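PDB 1BDG: hexokinase from Schistosoma mansoni, which catalyses the ATP-dependent phosphorylation of glucose and other hexoses to hexose 6-phosphates, the entry step of glycolysis. Local coordinates for residues E10-I15 with N360-Y365; I307-D312 with L350-V355; E332-P335 with Y340-H343. All coordinates share one frame; numbering follows the deposited sequence.

Contact 1. Residues E10-I15 with N360-Y365; sequences EKVVEI and NRIVRY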
# COMPACT_ATOMS: atom_id res chain seq x y z
N GLU A 10 -31.12 -2.53 -13.40
CA GLU A 10 -31.47 -3.45 -12.32
C GLU A 10 -30.70 -4.77 -12.40
O GLU A 10 -30.58 -5.47 -11.39
CB GLU A 10 -32.97 -3.68 -12.24
CG GLU A 10 -33.66 -2.78 -11.19
CD GLU A 10 -34.74 -1.88 -11.77
OE1 GLU A 10 -34.39 -1.03 -12.62
OE2 GLU A 10 -35.93 -2.01 -11.37
N LYS A 11 -30.19 -5.12 -13.58
CA LYS A 11 -29.39 -6.34 -13.74
C LYS A 11 -28.03 -6.06 -13.10
O LYS A 11 -27.50 -6.87 -12.31
CB LYS A 11 -29.19 -6.66 -15.21
CG LYS A 11 -30.43 -7.07 -15.90
CD LYS A 11 -30.23 -7.25 -17.39
CE LYS A 11 -31.46 -7.96 -17.98
NZ LYS A 11 -31.51 -7.92 -19.47
N VAL A 12 -27.46 -4.90 -13.43
CA VAL A 12 -26.17 -4.50 -12.89
C VAL A 12 -26.24 -4.49 -11.36
O VAL A 12 -25.28 -4.89 -10.68
CB VAL A 12 -25.73 -3.11 -13.43
CG1 VAL A 12 -24.41 -2.68 -12.80
CG2 VAL A 12 -25.59 -3.16 -14.92
N VAL A 13 -27.37 -4.09 -10.81
CA VAL A 13 -27.48 -4.09 -9.36
C VAL A 13 -27.37 -5.51 -8.79
O VAL A 13 -26.58 -5.77 -7.88
CB VAL A 13 -28.79 -3.44 -8.91
CG1 VAL A 13 -29.02 -3.70 -7.41
CG2 VAL A 13 -28.72 -1.94 -9.20
N GLU A 14 -28.10 -6.43 -9.40
CA GLU A 14 -28.14 -7.82 -8.97
C GLU A 14 -26.78 -8.52 -9.10
O GLU A 14 -26.40 -9.35 -8.26
CB GLU A 14 -29.23 -8.54 -9.78
CG GLU A 14 -29.88 -9.70 -9.05
CD GLU A 14 -30.46 -9.30 -7.70
OE1 GLU A 14 -30.73 -8.08 -7.51
OE2 GLU A 14 -30.62 -10.20 -6.83
N ILE A 15 -26.04 -8.17 -10.15
CA ILE A 15 -24.73 -8.77 -10.41
C ILE A 15 -23.70 -8.21 -9.42
O ILE A 15 -22.89 -8.97 -8.85
CB ILE A 15 -24.30 -8.50 -11.90
CG1 ILE A 15 -25.31 -9.19 -12.84
CG2 ILE A 15 -22.87 -8.97 -12.18
CD1 ILE A 15 -25.46 -8.55 -14.17
N ASN A 360 -22.97 4.86 -19.19
CA ASN A 360 -22.36 5.78 -18.25
C ASN A 360 -22.89 5.50 -16.86
O ASN A 360 -22.12 5.34 -15.90
CB ASN A 360 -22.67 7.22 -18.65
CG ASN A 360 -21.94 7.66 -19.90
OD1 ASN A 360 -22.32 8.64 -20.55
ND2 ASN A 360 -20.85 6.97 -20.23
N ARG A 361 -24.22 5.42 -16.74
CA ARG A 361 -24.86 5.14 -15.46
C ARG A 361 -24.38 3.80 -14.87
O ARG A 361 -23.95 3.73 -13.72
CB ARG A 361 -26.38 5.15 -15.61
CG ARG A 361 -27.08 4.73 -14.34
CD ARG A 361 -28.47 5.29 -14.23
NE ARG A 361 -29.45 4.25 -13.95
CZ ARG A 361 -30.73 4.50 -13.65
NH1 ARG A 361 -31.16 5.76 -13.59
NH2 ARG A 361 -31.58 3.49 -13.47
N ILE A 362 -24.45 2.74 -15.68
CA ILE A 362 -23.99 1.40 -15.30
C ILE A 362 -22.53 1.45 -14.85
O ILE A 362 -22.19 0.89 -13.82
CB ILE A 362 -24.14 0.38 -16.48
CG1 ILE A 362 -25.60 -0.05 -16.62
CG2 ILE A 362 -23.19 -0.79 -16.33
CD1 ILE A 362 -25.86 -0.92 -17.81
N VAL A 363 -21.67 2.15 -15.60
CA VAL A 363 -20.25 2.24 -15.26
C VAL A 363 -19.92 3.02 -13.98
O VAL A 363 -19.00 2.65 -13.26
CB VAL A 363 -19.41 2.73 -16.47
CG1 VAL A 363 -17.97 2.99 -16.07
CG2 VAL A 363 -19.41 1.69 -17.56
N ARG A 364 -20.66 4.09 -13.69
CA ARG A 364 -20.39 4.87 -12.47
C ARG A 364 -20.82 4.05 -11.24
O ARG A 364 -20.26 4.19 -10.15
CB ARG A 364 -21.14 6.21 -12.48
CG ARG A 364 -20.66 7.22 -11.43
CD ARG A 364 -21.83 7.76 -10.62
NE ARG A 364 -21.48 8.84 -9.69
CZ ARG A 364 -20.67 8.71 -8.64
NH1 ARG A 364 -20.09 7.54 -8.36
NH2 ARG A 364 -20.45 9.76 -7.83
N TYR A 365 -21.80 3.18 -11.42
CA TYR A 365 -22.27 2.34 -10.33
C TYR A 365 -21.20 1.27 -10.07
O TYR A 365 -20.88 0.96 -8.92
CB TYR A 365 -23.60 1.71 -10.70
CG TYR A 365 -24.24 0.89 -9.61
CD1 TYR A 365 -24.85 1.51 -8.52
CD2 TYR A 365 -24.26 -0.50 -9.68
CE1 TYR A 365 -25.47 0.75 -7.53
CE2 TYR A 365 -24.86 -1.27 -8.70
CZ TYR A 365 -25.47 -0.64 -7.63
OH TYR A 365 -26.10 -1.40 -6.69
O HOH W 1 -25.83 -4.10 -5.52
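V12 and V13 of the N-terminal helix 5-16 pack against I362 and Y365 of the long helix 357-389, forming a helix-helix interface at the edge of the large subdomain of this hexokinase fold. Over these turns the helices run nearly parallel, with axes 10.3 Å apart and a crossing angle of -17°; the CA atoms of V12 and I362 are the nearest pair across the two segments.

Aliphatic packing makes up the buried side. V12 CG2 lies 3.5 Å from I362 CG1 and is beside CG2 and CD1 of that isoleucine as well. L302 of helix 288-304 touches both V12 and I362, so a third helix closes this apolar cluster.

Aliphatic-aromatic contacts occupy the more open side. The other methyl of V12 turns toward the tyrosine, and V12 CG1 sits 3.8 Å from Y365 CD2. With CG anti to the backbone N (chi1 -176°), the Y365 side chain reaches over to the other helix, crossing V13 at about a right angle. V13 CG2 approaches the phenol end of the ring obliquely, 3.8 Å from Y365 CZ, while V13 CG1 lies next to the hydroxyl. F9, one turn before V13, adds an edge-to-face ring contact with Y365.

The charged side chains nearby find their partners within or along helix 5-16: E10 OE1 is hydrogen-bonded to Q6 NE2, and the guanidinium of R361 makes a cation-pi contact with the F9 ring.

Polar linkage across the interface runs through one water, which donates to V13 O at 3.0 Å and is also hydrogen-bonded to Y365 OH at 3.0 Å.

Contact 2. Residues I307-D312 with L350-V355; sequences ILFRGD and LHVPVV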
# COMPACT_ATOMS: atom_id res chain seq x y z
N ILE A 307 -25.01 -6.36 -21.68
CA ILE A 307 -25.55 -5.32 -20.79
C ILE A 307 -24.82 -3.98 -20.92
O ILE A 307 -25.28 -2.98 -20.38
CB ILE A 307 -25.58 -5.81 -19.31
CG1 ILE A 307 -26.25 -7.19 -19.24
CG2 ILE A 307 -26.40 -4.85 -18.45
CD1 ILE A 307 -26.34 -7.82 -17.84
N LEU A 308 -23.72 -3.95 -21.67
CA LEU A 308 -22.95 -2.73 -21.91
C LEU A 308 -22.51 -2.66 -23.38
O LEU A 308 -22.31 -3.67 -24.03
CB LEU A 308 -21.69 -2.66 -21.04
CG LEU A 308 -21.58 -1.85 -19.74
CD1 LEU A 308 -20.12 -1.53 -19.48
CD2 LEU A 308 -22.35 -0.57 -19.82
N PHE A 309 -22.36 -1.44 -23.87
CA PHE A 309 -21.91 -1.17 -25.24
C PHE A 309 -22.50 -2.12 -26.30
O PHE A 309 -21.82 -2.50 -27.25
CB PHE A 309 -20.38 -1.19 -25.31
CG PHE A 309 -19.70 -0.47 -24.15
CD1 PHE A 309 -20.25 0.68 -23.60
CD2 PHE A 309 -18.50 -0.96 -23.63
CE1 PHE A 309 -19.61 1.34 -22.55
CE2 PHE A 309 -17.86 -0.30 -22.58
CZ PHE A 309 -18.42 0.85 -22.04
N ARG A 310 -23.77 -2.49 -26.14
CA ARG A 310 -24.45 -3.39 -27.07
C ARG A 310 -23.66 -4.65 -27.36
O ARG A 310 -23.84 -5.26 -28.42
CB ARG A 310 -24.79 -2.67 -28.38
CG ARG A 310 -26.15 -2.01 -28.38
CD ARG A 310 -26.21 -1.00 -27.25
NE ARG A 310 -25.15 -0.01 -27.37
CZ ARG A 310 -24.85 0.88 -26.43
NH1 ARG A 310 -25.52 0.89 -25.29
NH2 ARG A 310 -23.86 1.75 -26.63
N GLY A 311 -22.81 -5.05 -26.42
CA GLY A 311 -22.01 -6.25 -26.60
C GLY A 311 -20.65 -6.04 -27.24
O GLY A 311 -19.90 -7.00 -27.42
N ASP A 312 -20.32 -4.81 -27.63
CA ASP A 312 -19.03 -4.51 -28.23
C ASP A 312 -18.03 -4.09 -27.18
O ASP A 312 -18.31 -3.20 -26.36
CB ASP A 312 -19.15 -3.38 -29.25
CG ASP A 312 -19.98 -3.75 -30.44
OD1 ASP A 312 -20.05 -4.95 -30.77
OD2 ASP A 312 -20.58 -2.84 -31.06
N LEU A 350 -10.81 5.73 -22.41
CA LEU A 350 -10.94 4.38 -22.99
C LEU A 350 -11.32 4.34 -24.48
O LEU A 350 -11.41 3.26 -25.08
CB LEU A 350 -11.94 3.55 -22.19
CG LEU A 350 -11.66 3.44 -20.69
CD1 LEU A 350 -12.76 2.63 -20.00
CD2 LEU A 350 -10.30 2.80 -20.46
N HIS A 351 -11.55 5.51 -25.07
CA HIS A 351 -11.92 5.59 -26.48
C HIS A 351 -13.12 4.69 -26.88
O HIS A 351 -13.20 4.28 -28.05
CB HIS A 351 -10.73 5.25 -27.38
CG HIS A 351 -9.48 6.01 -27.06
ND1 HIS A 351 -9.36 6.86 -25.98
CD2 HIS A 351 -8.27 6.03 -27.68
CE1 HIS A 351 -8.14 7.37 -25.94
NE2 HIS A 351 -7.46 6.88 -26.96
N VAL A 352 -14.00 4.32 -25.96
CA VAL A 352 -15.15 3.50 -26.35
C VAL A 352 -15.82 4.24 -27.52
O VAL A 352 -16.15 5.42 -27.39
CB VAL A 352 -16.19 3.37 -25.22
CG1 VAL A 352 -17.32 2.45 -25.66
CG2 VAL A 352 -15.55 2.82 -23.97
N PRO A 353 -16.01 3.57 -28.66
CA PRO A 353 -16.62 4.04 -29.92
C PRO A 353 -18.01 4.70 -29.84
O PRO A 353 -18.17 5.88 -30.18
CB PRO A 353 -16.68 2.76 -30.75
CG PRO A 353 -15.49 2.02 -30.30
CD PRO A 353 -15.58 2.17 -28.81
N VAL A 354 -19.04 3.93 -29.47
CA VAL A 354 -20.40 4.45 -29.35
C VAL A 354 -20.77 4.27 -27.88
O VAL A 354 -20.69 3.15 -27.37
CB VAL A 354 -21.39 3.63 -30.20
CG1 VAL A 354 -22.75 4.28 -30.19
CG2 VAL A 354 -20.88 3.50 -31.61
N VAL A 355 -21.19 5.35 -27.22
CA VAL A 355 -21.55 5.31 -25.81
C VAL A 355 -22.95 5.86 -25.52
O VAL A 355 -23.39 6.85 -26.14
CB VAL A 355 -20.51 6.08 -24.96
CG1 VAL A 355 -20.45 7.52 -25.39
CG2 VAL A 355 -20.84 6.00 -23.47
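V352 sets a methyl over the centre of the F309 ring. V352 CG1 stands 3.8 Å from the centroid of the F309 ring and only 4° off the normal, a CH-pi contact with the face. The second methyl of V352 extends the contact toward the far end of the ring, with V352 CG2 4.0 Å from F309 CZ. L308 CD1 covers the opposite face nearer its rim, so the phenyl is sandwiched between two aliphatic side chains.

Beside this pair, the chain of R310 bends at chi2 and chi3 (59° and 57°) and brings its guanidinium edge toward the other loop. R310 NH2 approaches V354 O at 3.5 Å, close to the guanidinium plane. The stronger partner of this arginine lies elsewhere: NH1 forms a salt bridge with D359, whose carboxylate also accepts a hydrogen bond from F309 N. One acidic side chain therefore ties down both the backbone and the side chain of the turn.

F309, R310 and G311 all have positive phi and form a left-handed turn with two successive i+3 to i backbone bonds, G311 N to L308 O and D312 N to F309 O. At the backbone angles of G311 a CB would be jammed against the carbonyl O of R310, which calls for glycine.

The contact joins the loop leaving helix 288-304 to the loop between helices 340-349 and 357-389: F309 rests on V303 of helix 288-304 and L346 of helix 340-349, while D359 belongs to helix 357-389.

Contact 3. Residues E332-P335 with Y340-H343; sequences ERDP and YNTH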
# COMPACT_ATOMS: atom_id res chain seq x y z
N GLU A 332 -15.96 9.59 -9.58
CA GLU A 332 -16.57 9.73 -8.25
C GLU A 332 -17.22 11.08 -7.90
O GLU A 332 -18.06 11.14 -7.00
CB GLU A 332 -15.56 9.36 -7.17
CG GLU A 332 -15.65 7.92 -6.73
CD GLU A 332 -16.94 7.64 -5.96
OE1 GLU A 332 -17.15 8.28 -4.90
OE2 GLU A 332 -17.75 6.79 -6.41
N ARG A 333 -16.85 12.14 -8.63
CA ARG A 333 -17.41 13.48 -8.41
C ARG A 333 -18.75 13.70 -9.14
O ARG A 333 -19.28 14.81 -9.17
CB ARG A 333 -16.42 14.55 -8.89
CG ARG A 333 -14.98 14.34 -8.41
CD ARG A 333 -13.98 15.24 -9.14
NE ARG A 333 -12.60 14.83 -8.86
CZ ARG A 333 -12.02 14.93 -7.67
NH1 ARG A 333 -12.68 15.44 -6.64
NH2 ARG A 333 -10.77 14.53 -7.50
N ASP A 334 -19.30 12.63 -9.71
CA ASP A 334 -20.56 12.73 -10.44
C ASP A 334 -21.85 12.72 -9.61
O ASP A 334 -22.11 11.77 -8.85
CB ASP A 334 -20.64 11.64 -11.52
CG ASP A 334 -20.12 12.10 -12.88
OD1 ASP A 334 -20.14 13.33 -13.16
OD2 ASP A 334 -19.73 11.22 -13.68
N PRO A 335 -22.68 13.76 -9.75
CA PRO A 335 -23.95 13.82 -9.02
C PRO A 335 -24.91 12.80 -9.65
O PRO A 335 -24.52 12.06 -10.56
CB PRO A 335 -24.44 15.26 -9.29
CG PRO A 335 -23.20 16.02 -9.58
CD PRO A 335 -22.43 15.03 -10.45
N TYR A 340 -21.00 13.24 -16.29
CA TYR A 340 -20.03 13.90 -17.16
C TYR A 340 -18.65 13.26 -17.10
O TYR A 340 -18.08 12.89 -18.14
CB TYR A 340 -19.94 15.40 -16.83
CG TYR A 340 -21.25 16.15 -17.03
CD1 TYR A 340 -22.06 15.89 -18.14
CD2 TYR A 340 -21.72 17.07 -16.07
CE1 TYR A 340 -23.29 16.49 -18.28
CE2 TYR A 340 -22.95 17.68 -16.21
CZ TYR A 340 -23.73 17.38 -17.32
OH TYR A 340 -24.96 17.96 -17.48
N ASN A 341 -18.11 13.12 -15.90
CA ASN A 341 -16.79 12.53 -15.75
C ASN A 341 -16.75 11.08 -16.21
O ASN A 341 -15.73 10.63 -16.75
CB ASN A 341 -16.32 12.62 -14.30
CG ASN A 341 -15.87 14.02 -13.93
OD1 ASN A 341 -16.48 14.66 -13.06
ND2 ASN A 341 -14.81 14.49 -14.56
N THR A 342 -17.84 10.35 -16.00
CA THR A 342 -17.94 8.96 -16.41
C THR A 342 -17.91 8.96 -17.92
O THR A 342 -17.04 8.35 -18.54
CB THR A 342 -19.24 8.30 -15.94
OG1 THR A 342 -19.35 8.42 -14.52
CG2 THR A 342 -19.28 6.84 -16.32
N HIS A 343 -18.83 9.72 -18.50
CA HIS A 343 -18.96 9.86 -19.95
C HIS A 343 -17.63 10.16 -20.63
O HIS A 343 -17.20 9.44 -21.53
CB HIS A 343 -19.97 10.96 -20.27
CG HIS A 343 -20.28 11.07 -21.73
ND1 HIS A 343 -21.12 10.20 -22.38
CD2 HIS A 343 -19.85 11.95 -22.66
CE1 HIS A 343 -21.19 10.54 -23.66
NE2 HIS A 343 -20.43 11.60 -23.85
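A carboxylate at the N-terminal end of helix 340-349 joins these segments: D334, in the loop after helix 327-331, accepts backbone N-H groups from the first turn of the helix. The acceptor comes from an earlier part of the loop, six residues before Y340, and the intervening chain folds back to bring it there.

D334 OD2 makes the firmer bonds. T342 N donates to D334 OD2 at 3.1 Å with an N-H...O angle of 150°, arriving on the syn side and 16° out of the carboxylate plane. The same oxygen takes the hydroxyl of T342, so main chain and side chain of one threonine hold it together. D334 OD1 is gripped more loosely, by weak bonds from Y340 N at 3.2 Å and from N341 N at 3.4 Å. The buried carboxylate thus has two firm donors on OD2 and two weak ones on OD1, and its negative charge faces the positive end of the helix dipole, which probably favours the ionised form.

N341 flanks the carboxylate: N341 CB packs 3.7 Å from D334 OD2, and its amide reaches back toward the R333 side chain, with N341 OD1 4.2 Å from R333 CB.

R364 of helix 357-389 hydrogen-bonds to D334 O and forms a salt bridge with E332. R333 lies alongside T329, part of an ATP site inferred from related enzymes.

T342 OG1 lies beside its own backbone N (chi1 -57°), and this placement carries the hydroxyl to D334 OD2, 2.9 Å away and nearly in line with the C-O bond of the carboxylate.

How the contacts relate
From the N terminus, helix 5-16 supplies the first half of contact 1, whose partner arrives only at the start of helix 357-389, closing a loop of 344 residues. Contact 2 falls within that span, bringing together the chain after helix 288-304 and the chain before helix 357-389; contact 3 lies within contact 2 in turn and closes a short loop ahead of helix 340-349. The three are therefore concentric and none cross. Helix 357-389 links them in space: I362 packs on L308 of contact 2, and N360 bonds to H343 of contact 3. V355 also touches H343, joining contacts 2 and 3 directly.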